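Local structure of DUF1955 domain-containing protein (Sulfolobus tokodaii, 1WY6) at residues E51-C55 with R56-Q60; A14-F17 with L18-Y22; D63-G66 with S67-L71; H93-K96 with A97-I100; G26-I29 with V30-T34. The protein is of unknown function but, as an archaeal helical repeat protein, may serve to bind other macromolecules. One frame throughout, in Å; residues are numbered along the deposited sequence.

Contact 1 of 5, residues E51-C55 with R56-Q60; sequences ESIDC and RYMFQ
An N-cap at Asp54, whose side chain takes the N-H of Arg56, opens helix 55-65 just after helix 44-52. Asp54 OD1 accepts from Arg56 N at 2.7 Å on its anti lone pair, the side away from OD2, in a nearly straight bond (163°). CG of Asp54 stands trans to its own N (chi1 -170°), which folds the carboxylate over the start of the helix. The carbonyl of the same residue takes two N-H groups: Met58 N at 3.1 Å in the carbonyl plane, Tyr57 N at 2.9 Å from above it. The aliphatic part of Arg56 crosses the carboxylate, with CG 3.0 Å from Asp54 OD1, while the guanidinium turns almost perpendicular to it and meets it through a water on NH1, held only weakly by Asp54 OD2. Just before the cap, Ile53 sends CG2 to Met58 CE at 3.5 Å and CD1 to Tyr57 CB at 3.9 Å. On one flank Cys55 is joined to Cys83 in a disulfide and Met58 touches Val80, both on helix 78-86; Ile53 lies on Leu19 of helix 7-19, and Tyr57 reaches Ile23 of helix 23-36.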
loop_
_atom_site.group_PDB
_atom_site.type_symbol
_atom_site.label_atom_id
_atom_site.label_comp_id
_atom_site.label_asym_id
_atom_site.label_seq_id
_atom_site.Cartn_x
_atom_site.Cartn_y
_atom_site.Cartn_z
ATOM N N GLU A 51 -1.076 -3.764 -9.200
ATOM C CA GLU A 51 -2.182 -4.711 -9.192
ATOM C C GLU A 51 -1.711 -6.169 -9.142
ATOM O O GLU A 51 -2.377 -7.032 -8.562
ATOM C CB GLU A 51 -3.051 -4.495 -10.441
ATOM C CG GLU A 51 -4.265 -5.411 -10.527
ATOM C CD GLU A 51 -5.331 -5.052 -9.517
ATOM O OE1 GLU A 51 -6.128 -5.945 -9.143
ATOM O OE2 GLU A 51 -5.380 -3.873 -9.103
ATOM N N SER A 52 -0.557 -6.450 -9.735
ATOM C CA SER A 52 -0.075 -7.822 -9.767
ATOM C C SER A 52 1.368 -8.073 -9.341
ATOM O O SER A 52 1.765 -9.227 -9.197
ATOM C CB SER A 52 -0.289 -8.404 -11.170
ATOM O OG SER A 52 0.376 -7.626 -12.155
ATOM N N ILE A 53 2.157 -7.025 -9.130
ATOM C CA ILE A 53 3.541 -7.262 -8.741
ATOM C C ILE A 53 3.666 -8.014 -7.416
ATOM O O ILE A 53 2.986 -7.708 -6.432
ATOM C CB ILE A 53 4.373 -5.951 -8.663
ATOM C CG1 ILE A 53 5.859 -6.309 -8.513
ATOM C CG2 ILE A 53 3.917 -5.085 -7.475
ATOM C CD1 ILE A 53 6.796 -5.116 -8.639
ATOM N N ASP A 54 4.539 -9.015 -7.417
ATOM C CA ASP A 54 4.800 -9.829 -6.237
ATOM C C ASP A 54 5.212 -8.928 -5.071
ATOM O O ASP A 54 6.012 -8.002 -5.232
ATOM C CB ASP A 54 5.923 -10.831 -6.546
ATOM C CG ASP A 54 6.102 -11.885 -5.448
ATOM O OD1 ASP A 54 6.346 -11.520 -4.274
ATOM O OD2 ASP A 54 6.004 -13.083 -5.771
ATOM N N CYS A 55 4.667 -9.204 -3.890
ATOM C CA CYS A 55 4.992 -8.414 -2.708
ATOM C C CYS A 55 6.486 -8.422 -2.377
ATOM O O CYS A 55 6.977 -7.555 -1.647
ATOM C CB CYS A 55 4.177 -8.910 -1.509
ATOM S SG CYS A 55 2.423 -8.422 -1.605
ATOM N N ARG A 56 7.203 -9.400 -2.914
ATOM C CA ARG A 56 8.644 -9.496 -2.690
ATOM C C ARG A 56 9.383 -8.330 -3.349
ATOM O O ARG A 56 10.486 -7.993 -2.933
ATOM C CB ARG A 56 9.220 -10.782 -3.294
ATOM C CG ARG A 56 8.823 -12.099 -2.657
ATOM C CD ARG A 56 9.494 -13.229 -3.438
ATOM N NE ARG A 56 10.941 -13.026 -3.509
ATOM C CZ ARG A 56 11.749 -13.592 -4.404
ATOM N NH1 ARG A 56 11.266 -14.408 -5.331
ATOM N NH2 ARG A 56 13.052 -13.346 -4.363
ATOM N N TYR A 57 8.776 -7.728 -4.372
ATOM C CA TYR A 57 9.419 -6.637 -5.116
ATOM C C TYR A 57 8.746 -5.268 -5.049
ATOM O O TYR A 57 9.406 -4.240 -5.227
ATOM C CB TYR A 57 9.527 -7.008 -6.605
ATOM C CG TYR A 57 10.044 -8.398 -6.901
ATOM C CD1 TYR A 57 11.193 -8.886 -6.280
ATOM C CD2 TYR A 57 9.396 -9.217 -7.830
ATOM C CE1 TYR A 57 11.689 -10.164 -6.572
ATOM C CE2 TYR A 57 9.881 -10.490 -8.134
ATOM C CZ TYR A 57 11.029 -10.958 -7.497
ATOM O OH TYR A 57 11.499 -12.223 -7.767
ATOM N N MET A 58 7.438 -5.259 -4.825
ATOM C CA MET A 58 6.672 -4.018 -4.791
ATOM C C MET A 58 7.379 -2.822 -4.161
ATOM O O MET A 58 7.511 -1.776 -4.790
ATOM C CB MET A 58 5.327 -4.232 -4.091
ATOM C CG MET A 58 4.474 -2.967 -4.038
ATOM S SD MET A 58 2.824 -3.217 -3.362
ATOM C CE MET A 58 1.971 -3.839 -4.794
ATOM N N PHE A 59 7.854 -2.973 -2.933
ATOM C CA PHE A 59 8.508 -1.862 -2.257
ATOM C C PHE A 59 9.848 -1.441 -2.853
ATOM O O PHE A 59 10.187 -0.263 -2.823
ATOM C CB PHE A 59 8.618 -2.185 -0.766
ATOM C CG PHE A 59 7.278 -2.432 -0.117
ATOM C CD1 PHE A 59 7.050 -3.577 0.640
ATOM C CD2 PHE A 59 6.225 -1.540 -0.313
ATOM C CE1 PHE A 59 5.787 -3.833 1.187
ATOM C CE2 PHE A 59 4.965 -1.784 0.226
ATOM C CZ PHE A 59 4.741 -2.934 0.978
ATOM N N GLN A 60 10.606 -2.388 -3.401
ATOM C CA GLN A 60 11.889 -2.062 -4.037
ATOM C C GLN A 60 11.601 -1.175 -5.248
ATOM O O GLN A 60 12.329 -0.224 -5.541
ATOM C CB GLN A 60 12.591 -3.329 -4.528
ATOM C CG GLN A 60 13.022 -4.304 -3.442
ATOM C CD GLN A 60 13.482 -5.636 -4.026
ATOM O OE1 GLN A 60 14.245 -5.677 -4.998
ATOM N NE2 GLN A 60 13.022 -6.731 -3.429
HETATM O O HOH W 1 8.728 -15.239 -5.699
HETATM O O HOH W 2 8.825 -5.347 -1.459
#

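Contact 2 of 5, residues A14-F17 with L18-Y22; sequences AKKF and LLDGY
Leu18 and Leu19 are in the last turn of helix 7-19, their N-H groups bonded to Ala14 O and Lys15 O. Leu18 lays CG 3.3 Å from Ala14 O and faces Leu49 of helix 44-52. Leu19 sends CD1 to Lys15 CE, 4.0 Å away; the lysine runs fully extended past it, and its NZ is hydrogen-bonded to Asn48. At Asp20 the bonding changes: its N bonds to Lys16 O at 3.0 Å, bent to 141°, and adds a weak bond to Phe17 O. Its side chain runs alongside that of Lys16, but NZ and OD1 stay 6.8 Å apart. Gly21 then closes a Schellman motif, with a positive phi (91°) at which a side chain would jam against the preceding carbonyl. Tyr22, the N-cap residue of helix 23-36, turns its N back to Phe17 O at 2.9 Å, approaching from above the carbonyl plane. Tyr22 CB sits 3.6 Å from Phe17 CD1, and the two rings form an offset edge-to-face pair, the edge of Phe17 toward the face of Tyr22, centroids 5.7 Å apart and planes at 61°. Backbone bonds and aromatic packing thus close the helix end together, with no direct salt bridge between Lys16 and Asp20.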
loop_
_atom_site.group_PDB
_atom_site.type_symbol
_atom_site.label_atom_id
_atom_site.label_comp_id
_atom_site.label_asym_id
_atom_site.label_seq_id
_atom_site.Cartn_x
_atom_site.Cartn_y
_atom_site.Cartn_z
ATOM N N ALA A 14 9.048 -3.111 -19.477
ATOM C CA ALA A 14 9.547 -2.762 -18.154
ATOM C C ALA A 14 8.756 -3.551 -17.115
ATOM O O ALA A 14 9.328 -4.097 -16.180
ATOM C CB ALA A 14 9.396 -1.252 -17.912
ATOM N N LYS A 15 7.440 -3.632 -17.308
ATOM C CA LYS A 15 6.570 -4.348 -16.380
ATOM C C LYS A 15 7.022 -5.792 -16.170
ATOM O O LYS A 15 7.188 -6.228 -15.040
ATOM C CB LYS A 15 5.124 -4.331 -16.880
ATOM C CG LYS A 15 4.134 -4.994 -15.927
ATOM C CD LYS A 15 2.732 -5.044 -16.521
ATOM C CE LYS A 15 1.754 -5.731 -15.566
ATOM N NZ LYS A 15 0.348 -5.713 -16.075
ATOM N N LYS A 16 7.229 -6.529 -17.257
ATOM C CA LYS A 16 7.664 -7.918 -17.149
ATOM C C LYS A 16 8.956 -8.073 -16.337
ATOM O O LYS A 16 9.048 -8.957 -15.487
ATOM C CB LYS A 16 7.836 -8.523 -18.537
ATOM C CG LYS A 16 7.895 -10.042 -18.535
ATOM C CD LYS A 16 7.626 -10.601 -19.926
ATOM C CE LYS A 16 8.532 -9.958 -20.964
ATOM N NZ LYS A 16 8.191 -10.377 -22.351
ATOM N N PHE A 17 9.952 -7.228 -16.600
ATOM C CA PHE A 17 11.206 -7.284 -15.847
ATOM C C PHE A 17 10.886 -7.176 -14.353
ATOM O O PHE A 17 11.298 -8.015 -13.548
ATOM C CB PHE A 17 12.129 -6.113 -16.218
ATOM C CG PHE A 17 12.964 -6.341 -17.451
ATOM C CD1 PHE A 17 13.721 -7.498 -17.598
ATOM C CD2 PHE A 17 13.024 -5.369 -18.449
ATOM C CE1 PHE A 17 14.531 -7.689 -18.726
ATOM C CE2 PHE A 17 13.828 -5.547 -19.582
ATOM C CZ PHE A 17 14.582 -6.707 -19.721
ATOM N N LEU A 18 10.159 -6.121 -13.996
ATOM C CA LEU A 18 9.789 -5.863 -12.603
ATOM C C LEU A 18 9.053 -7.034 -11.962
ATOM O O LEU A 18 9.429 -7.474 -10.881
ATOM C CB LEU A 18 8.940 -4.593 -12.503
ATOM C CG LEU A 18 9.636 -3.317 -12.996
ATOM C CD1 LEU A 18 8.678 -2.136 -12.941
ATOM C CD2 LEU A 18 10.866 -3.060 -12.137
ATOM N N LEU A 19 8.008 -7.534 -12.616
ATOM C CA LEU A 19 7.270 -8.675 -12.072
ATOM C C LEU A 19 8.234 -9.846 -11.846
ATOM O O LEU A 19 8.044 -10.639 -10.931
ATOM C CB LEU A 19 6.159 -9.124 -13.030
ATOM C CG LEU A 19 4.971 -8.187 -13.271
ATOM C CD1 LEU A 19 4.109 -8.743 -14.387
ATOM C CD2 LEU A 19 4.161 -8.041 -12.001
ATOM N N ASP A 20 9.267 -9.942 -12.686
ATOM C CA ASP A 20 10.244 -11.026 -12.591
ATOM C C ASP A 20 11.412 -10.772 -11.646
ATOM O O ASP A 20 12.290 -11.621 -11.515
ATOM C CB ASP A 20 10.806 -11.355 -13.974
ATOM C CG ASP A 20 9.774 -11.984 -14.899
ATOM O OD1 ASP A 20 10.093 -12.149 -16.092
ATOM O OD2 ASP A 20 8.656 -12.313 -14.438
ATOM N N GLY A 21 11.444 -9.604 -11.010
ATOM C CA GLY A 21 12.525 -9.316 -10.087
ATOM C C GLY A 21 13.725 -8.617 -10.696
ATOM O O GLY A 21 14.699 -8.347 -9.998
ATOM N N TYR A 22 13.671 -8.350 -11.996
ATOM C CA TYR A 22 14.750 -7.644 -12.688
ATOM C C TYR A 22 14.462 -6.159 -12.467
ATOM O O TYR A 22 14.118 -5.443 -13.405
ATOM C CB TYR A 22 14.706 -7.949 -14.184
ATOM C CG TYR A 22 15.096 -9.362 -14.564
ATOM C CD1 TYR A 22 16.417 -9.671 -14.913
ATOM C CD2 TYR A 22 14.142 -10.379 -14.630
ATOM C CE1 TYR A 22 16.774 -10.949 -15.332
ATOM C CE2 TYR A 22 14.492 -11.667 -15.046
ATOM C CZ TYR A 22 15.812 -11.937 -15.402
ATOM O OH TYR A 22 16.158 -13.178 -15.878
#

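Contact 3 of 5, residues D63-G66 with S67-L71; sequences DKIG and SYFDL
Tyr68 and Phe69 fold back onto Ile65 and Gly66 as helix 55-65 gives way to loop. Two backbone bonds make the turn: Tyr68 N to Ile65 O at 3.0 Å and Phe69 N to Gly66 O at 3.1 Å. A water accepts from Ser67 N at 2.8 Å and donates weakly to Asp63 O, bridging the two. The two i to i+3 backbone bonds carry the chain out of helix 55-65 into the long connection to helix 78-86, within the stacked helices of this helical repeat protein. Both rings turn an edge to the Ile65 carbonyl: Phe69 CD2 comes within 3.1 Å of Ile65 O, and Tyr68 CD1 within 3.7 Å of it. The apolar contact pairs Ile65 with Phe69, side by side and pointing the same way, CG1 to CE2 at 4.1 Å. CG1 of Ile65 is wedged between its own N and carbonyl carbon (chi1 64°), which sets it beside that ring. Tyr68 touches Leu31 and Thr34 of helix 23-36; a serine in its place would probably leave a gap against those two residues and take the ring edge from the Ile65 carbonyl. Phe69 packs on Ile46 of helix 44-52.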
loop_
_atom_site.group_PDB
_atom_site.type_symbol
_atom_site.label_atom_id
_atom_site.label_comp_id
_atom_site.label_asym_id
_atom_site.label_seq_id
_atom_site.Cartn_x
_atom_site.Cartn_y
_atom_site.Cartn_z
ATOM N N ASP A 63 10.408 2.353 -4.058
ATOM C CA ASP A 63 11.541 3.117 -3.536
ATOM C C ASP A 63 12.313 3.782 -4.681
ATOM O O ASP A 63 12.871 4.862 -4.532
ATOM C CB ASP A 63 12.502 2.192 -2.786
ATOM C CG ASP A 63 12.025 1.846 -1.387
ATOM O OD1 ASP A 63 12.576 0.886 -0.816
ATOM O OD2 ASP A 63 11.124 2.524 -0.850
ATOM N N LYS A 64 12.346 3.128 -5.832
ATOM C CA LYS A 64 13.094 3.676 -6.955
ATOM C C LYS A 64 12.308 4.602 -7.861
ATOM O O LYS A 64 12.808 5.653 -8.257
ATOM C CB LYS A 64 13.683 2.542 -7.788
ATOM C CG LYS A 64 14.928 1.908 -7.185
ATOM C CD LYS A 64 15.348 0.687 -7.979
ATOM C CE LYS A 64 16.789 0.303 -7.687
ATOM N NZ LYS A 64 17.079 0.305 -6.232
ATOM N N ILE A 65 11.069 4.236 -8.165
ATOM C CA ILE A 65 10.283 5.044 -9.087
ATOM C C ILE A 65 8.944 5.588 -8.594
ATOM O O ILE A 65 8.239 6.260 -9.339
ATOM C CB ILE A 65 10.049 4.250 -10.383
ATOM C CG1 ILE A 65 9.206 3.002 -10.092
ATOM C CG2 ILE A 65 11.394 3.821 -10.968
ATOM C CD1 ILE A 65 8.920 2.155 -11.320
ATOM N N GLY A 66 8.595 5.310 -7.347
ATOM C CA GLY A 66 7.329 5.795 -6.830
ATOM C C GLY A 66 7.131 7.290 -7.017
ATOM O O GLY A 66 6.054 7.738 -7.403
ATOM N N SER A 67 8.185 8.055 -6.750
ATOM C CA SER A 67 8.150 9.509 -6.844
ATOM C C SER A 67 7.793 10.085 -8.211
ATOM O O SER A 67 7.409 11.247 -8.300
ATOM C CB SER A 67 9.495 10.091 -6.381
ATOM O OG SER A 67 10.557 9.687 -7.230
ATOM N N TYR A 68 7.918 9.289 -9.272
ATOM C CA TYR A 68 7.586 9.767 -10.618
ATOM C C TYR A 68 6.101 9.691 -10.948
ATOM O O TYR A 68 5.672 10.167 -12.005
ATOM C CB TYR A 68 8.345 8.977 -11.687
ATOM C CG TYR A 68 9.828 9.239 -11.711
ATOM C CD1 TYR A 68 10.693 8.526 -10.892
ATOM C CD2 TYR A 68 10.363 10.222 -12.543
ATOM C CE1 TYR A 68 12.064 8.781 -10.897
ATOM C CE2 TYR A 68 11.729 10.486 -12.561
ATOM C CZ TYR A 68 12.574 9.763 -11.738
ATOM O OH TYR A 68 13.929 10.007 -11.763
ATOM N N PHE A 69 5.318 9.098 -10.051
ATOM C CA PHE A 69 3.886 8.940 -10.292
ATOM C C PHE A 69 3.022 9.597 -9.232
ATOM O O PHE A 69 3.494 9.947 -8.151
ATOM C CB PHE A 69 3.530 7.447 -10.336
ATOM C CG PHE A 69 4.338 6.647 -11.323
ATOM C CD1 PHE A 69 3.844 6.385 -12.599
ATOM C CD2 PHE A 69 5.593 6.140 -10.970
ATOM C CE1 PHE A 69 4.585 5.630 -13.511
ATOM C CE2 PHE A 69 6.341 5.383 -11.873
ATOM C CZ PHE A 69 5.837 5.129 -13.144
ATOM N N ASP A 70 1.745 9.768 -9.558
ATOM C CA ASP A 70 0.768 10.312 -8.619
ATOM C C ASP A 70 -0.012 9.088 -8.159
ATOM O O ASP A 70 -0.952 8.671 -8.827
ATOM C CB ASP A 70 -0.188 11.286 -9.304
ATOM C CG ASP A 70 0.485 12.573 -9.704
ATOM O OD1 ASP A 70 1.206 13.146 -8.856
ATOM O OD2 ASP A 70 0.284 13.011 -10.860
ATOM N N LEU A 71 0.400 8.501 -7.038
ATOM C CA LEU A 71 -0.259 7.312 -6.509
ATOM C C LEU A 71 -1.718 7.558 -6.149
ATOM O O LEU A 71 -2.537 6.638 -6.203
ATOM C CB LEU A 71 0.490 6.794 -5.281
ATOM C CG LEU A 71 1.750 5.952 -5.512
ATOM C CD1 LEU A 71 2.433 5.693 -4.191
ATOM C CD2 LEU A 71 1.387 4.639 -6.167
HETATM O O HOH W 3 10.398 7.191 -5.240
#

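Contact 4 of 5, residues H93-K96 with A97-I100; sequences HVNK and ALDI
Val94 and Ala97 mark the packed side of this stretch of helix 92-103, Asn95, Lys96 and Asp99 its looser one. On the packed side Ala97 CB lies 3.4 Å from His93 O and equally near Val94 O, and it touches Val80 and Val81 of helix 78-86. Leu98 lays CG 3.4 Å from Val94 O, with CD1 4.3 Å from Val94 CG1, and continues to Ala130 and Ala134 of helix 125-137. Ile100 rests CG1 3.3 Å from Lys96 O and reaches Leu77. His93 NE2 is hydrogen-bonded to Asp63 of helix 55-65. Four regular i to i+4 bonds, from Ala97 N to His93 O through Ile100 N to Lys96 O, hold the turns; the helix lies near the middle of the stacked helices of this helical repeat protein, with neighbouring helices before and after it. The solvent side holds the exposed Lys96 and the partly exposed Asn95 and Asp99. Asn95 OD1 comes only to 4.2 Å from Leu98 CD1, and Lys96 extends straight out, with chi2 to chi4 all near 180°. Asp99 places CG 3.4 Å from Asn95 O, with CG trans to its own carbonyl carbon (chi1 -64°), and OD1 makes a long, weak ion pair with Arg137. A leucine here has no carboxylate, and Arg137 would probably be left without this weak partner.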
loop_
_atom_site.group_PDB
_atom_site.type_symbol
_atom_site.label_atom_id
_atom_site.label_comp_id
_atom_site.label_asym_id
_atom_site.label_seq_id
_atom_site.Cartn_x
_atom_site.Cartn_y
_atom_site.Cartn_z
ATOM N N HIS A 93 5.328 3.623 2.196
ATOM C CA HIS A 93 4.458 3.315 1.067
ATOM C C HIS A 93 3.113 2.849 1.602
ATOM O O HIS A 93 2.068 3.327 1.166
ATOM C CB HIS A 93 5.076 2.225 0.174
ATOM C CG HIS A 93 6.426 2.585 -0.364
ATOM N ND1 HIS A 93 6.688 3.797 -0.964
ATOM C CD2 HIS A 93 7.598 1.906 -0.364
ATOM C CE1 HIS A 93 7.962 3.853 -1.306
ATOM N NE2 HIS A 93 8.537 2.718 -0.954
ATOM N N VAL A 94 3.144 1.922 2.553
ATOM C CA VAL A 94 1.915 1.415 3.147
ATOM C C VAL A 94 1.107 2.531 3.796
ATOM O O VAL A 94 -0.095 2.625 3.585
ATOM C CB VAL A 94 2.186 0.342 4.224
ATOM C CG1 VAL A 94 0.862 -0.081 4.872
ATOM C CG2 VAL A 94 2.881 -0.862 3.600
ATOM N N ASN A 95 1.767 3.377 4.583
ATOM C CA ASN A 95 1.068 4.466 5.258
ATOM C C ASN A 95 0.444 5.441 4.268
ATOM O O ASN A 95 -0.728 5.793 4.405
ATOM C CB ASN A 95 2.008 5.214 6.211
ATOM C CG ASN A 95 2.430 4.366 7.399
ATOM O OD1 ASN A 95 1.667 3.522 7.874
ATOM N ND2 ASN A 95 3.641 4.600 7.900
ATOM N N LYS A 96 1.213 5.876 3.272
ATOM C CA LYS A 96 0.679 6.799 2.274
ATOM C C LYS A 96 -0.535 6.184 1.571
ATOM O O LYS A 96 -1.508 6.877 1.311
ATOM C CB LYS A 96 1.742 7.162 1.234
ATOM C CG LYS A 96 2.869 8.024 1.773
ATOM C CD LYS A 96 3.943 8.248 0.719
ATOM C CE LYS A 96 5.132 9.014 1.290
ATOM N NZ LYS A 96 6.188 9.231 0.257
ATOM N N ALA A 97 -0.468 4.884 1.276
ATOM C CA ALA A 97 -1.568 4.167 0.618
ATOM C C ALA A 97 -2.803 4.194 1.520
ATOM O O ALA A 97 -3.928 4.353 1.050
ATOM C CB ALA A 97 -1.167 2.730 0.340
ATOM N N LEU A 98 -2.578 4.023 2.819
ATOM C CA LEU A 98 -3.661 4.060 3.792
ATOM C C LEU A 98 -4.300 5.450 3.798
ATOM O O LEU A 98 -5.521 5.572 3.719
ATOM C CB LEU A 98 -3.137 3.736 5.195
ATOM C CG LEU A 98 -2.900 2.265 5.559
ATOM C CD1 LEU A 98 -2.148 2.175 6.879
ATOM C CD2 LEU A 98 -4.238 1.539 5.649
ATOM N N ASP A 99 -3.471 6.491 3.889
ATOM C CA ASP A 99 -3.968 7.859 3.914
ATOM C C ASP A 99 -4.767 8.159 2.659
ATOM O O ASP A 99 -5.823 8.788 2.733
ATOM C CB ASP A 99 -2.814 8.868 4.059
ATOM C CG ASP A 99 -2.071 8.725 5.387
ATOM O OD1 ASP A 99 -2.650 8.169 6.345
ATOM O OD2 ASP A 99 -0.909 9.176 5.483
ATOM N N ILE A 100 -4.270 7.709 1.508
ATOM C CA ILE A 100 -4.981 7.931 0.251
ATOM C C ILE A 100 -6.299 7.156 0.225
ATOM O O ILE A 100 -7.307 7.660 -0.271
ATOM C CB ILE A 100 -4.108 7.533 -0.958
ATOM C CG1 ILE A 100 -2.952 8.532 -1.098
ATOM C CG2 ILE A 100 -4.938 7.520 -2.220
ATOM C CD1 ILE A 100 -1.846 8.068 -2.019
#

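Contact 5 of 5, residues G26-I29 with V30-T34; sequences GVKI and VLEIT
Val27 and Leu31 meet side by side, one helical turn apart, with Val27 CG1 4.0 Å from Leu31 CD1. Both point the same way, and Leu31 CG tucks in at 3.2 Å from Val27 O. One residue on, Glu32 crosses back over the preceding turn: CG lies 3.1 Å from Lys28 O, and OE1 approaches Ile29 CD1 at 3.9 Å. Ile29 CG1 is trans to its own carbonyl carbon (chi1 -56°), and the second bend (chi2 -72°) brings CD1 to the carboxylate. Lys28 NZ stays 5.0 Å from Glu32 OE1, and a water joins the two through weak bonds, so the opposite charges probably steady one another without direct contact.

Behind these side chains stands the regular i to i+4 alpha-helical ladder of one layer in this helical repeat protein. Val30 N, Leu31 N and Ile33 N bond to Gly26 O, Val27 O and Ile29 O, whereas the two bonds from Glu32 N, to Lys28 O and Ile29 O, are weak. Further along, Val30 O accepts twice, from Thr34 N and from Thr34 OG1 at 3.2 Å, which probably favours this rotation of the threonine.

Helix 7-19 lies along one side, Ala14 touching Ile29 and Val30; helix 55-65 meets Val27 and Val30 through Ile65, and Tyr42 of helix 39-42 reaches Ile33 and Thr34.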
loop_
_atom_site.group_PDB
_atom_site.type_symbol
_atom_site.label_atom_id
_atom_site.label_comp_id
_atom_site.label_asym_id
_atom_site.label_seq_id
_atom_site.Cartn_x
_atom_site.Cartn_y
_atom_site.Cartn_z
ATOM N N GLY A 26 13.955 -3.068 -15.419
ATOM C CA GLY A 26 12.659 -2.432 -15.587
ATOM C C GLY A 26 12.659 -0.957 -15.217
ATOM O O GLY A 26 11.984 -0.160 -15.859
ATOM N N VAL A 27 13.415 -0.583 -14.190
ATOM C CA VAL A 27 13.478 0.821 -13.763
ATOM C C VAL A 27 14.176 1.700 -14.797
ATOM O O VAL A 27 13.775 2.841 -15.041
ATOM C CB VAL A 27 14.200 0.953 -12.398
ATOM C CG1 VAL A 27 14.497 2.417 -12.086
ATOM C CG2 VAL A 27 13.324 0.370 -11.309
ATOM N N LYS A 28 15.218 1.153 -15.411
ATOM C CA LYS A 28 15.975 1.867 -16.425
ATOM C C LYS A 28 15.016 2.235 -17.555
ATOM O O LYS A 28 14.982 3.380 -18.008
ATOM C CB LYS A 28 17.114 0.977 -16.939
ATOM C CG LYS A 28 17.955 1.595 -18.043
ATOM C CD LYS A 28 19.028 0.622 -18.517
ATOM C CE LYS A 28 19.820 1.188 -19.695
ATOM N NZ LYS A 28 20.626 2.381 -19.314
ATOM N N ILE A 29 14.236 1.255 -18.000
ATOM C CA ILE A 29 13.245 1.459 -19.057
ATOM C C ILE A 29 12.238 2.537 -18.632
ATOM O O ILE A 29 11.934 3.459 -19.394
ATOM C CB ILE A 29 12.456 0.166 -19.343
ATOM C CG1 ILE A 29 13.409 -0.974 -19.707
ATOM C CG2 ILE A 29 11.487 0.395 -20.501
ATOM C CD1 ILE A 29 14.030 -0.828 -21.042
ATOM N N VAL A 30 11.722 2.419 -17.412
ATOM C CA VAL A 30 10.751 3.388 -16.905
ATOM C C VAL A 30 11.301 4.814 -16.893
ATOM O O VAL A 30 10.595 5.754 -17.244
ATOM C CB VAL A 30 10.282 3.020 -15.472
ATOM C CG1 VAL A 30 9.448 4.148 -14.889
ATOM C CG2 VAL A 30 9.468 1.736 -15.505
ATOM N N LEU A 31 12.556 4.976 -16.485
ATOM C CA LEU A 31 13.167 6.296 -16.443
ATOM C C LEU A 31 13.373 6.861 -17.842
ATOM O O LEU A 31 13.477 8.074 -18.009
ATOM C CB LEU A 31 14.499 6.252 -15.691
ATOM C CG LEU A 31 14.407 5.882 -14.203
ATOM C CD1 LEU A 31 15.790 5.942 -13.558
ATOM C CD2 LEU A 31 13.453 6.842 -13.503
ATOM N N GLU A 32 13.444 5.985 -18.840
ATOM C CA GLU A 32 13.598 6.427 -20.218
ATOM C C GLU A 32 12.292 7.113 -20.607
ATOM O O GLU A 32 12.295 8.244 -21.079
ATOM C CB GLU A 32 13.845 5.240 -21.162
ATOM C CG GLU A 32 15.120 4.453 -20.891
ATOM C CD GLU A 32 15.324 3.310 -21.881
ATOM O OE1 GLU A 32 16.151 2.414 -21.599
ATOM O OE2 GLU A 32 14.661 3.310 -22.945
ATOM N N ILE A 33 11.180 6.411 -20.395
ATOM C CA ILE A 33 9.847 6.922 -20.708
ATOM C C ILE A 33 9.604 8.243 -19.989
ATOM O O ILE A 33 9.061 9.192 -20.562
ATOM C CB ILE A 33 8.753 5.923 -20.264
ATOM C CG1 ILE A 33 8.914 4.594 -21.009
ATOM C CG2 ILE A 33 7.375 6.523 -20.500
ATOM C CD1 ILE A 33 8.810 4.708 -22.527
ATOM N N THR A 34 10.012 8.290 -18.727
ATOM C CA THR A 34 9.861 9.476 -17.897
ATOM C C THR A 34 10.543 10.701 -18.503
ATOM O O THR A 34 10.139 11.838 -18.249
ATOM C CB THR A 34 10.448 9.232 -16.486
ATOM O OG1 THR A 34 9.568 8.382 -15.743
ATOM C CG2 THR A 34 10.631 10.544 -15.746
HETATM O O HOH W 4 18.228 4.331 -20.717
#

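In the fold
Contacts 1, 2, 3 and 5 cluster in the N-terminal half of the stack, and contact 4 lies nearer the middle, its centre about 6 Å from that of the chain. Contacts 2 and 5 sit on successive helices, centres about 12 Å apart, touching where Ala14 CB comes 3.7 Å from Ile29 CB. Contact 1 packs on contact 2 through Tyr57 CE2, 3.4 Å from Leu19 O, and contact 3 on contact 5 through Ile65 CG2, 3.6 Å from Val27 CG1. Contacts 1 and 3 share helix 55-65, and each reaches contact 4: Phe59 CD2 lies 3.7 Å from His93 CD2, and Asp63 OD2 is probably hydrogen-bonded to His93 NE2 at 2.6 Å.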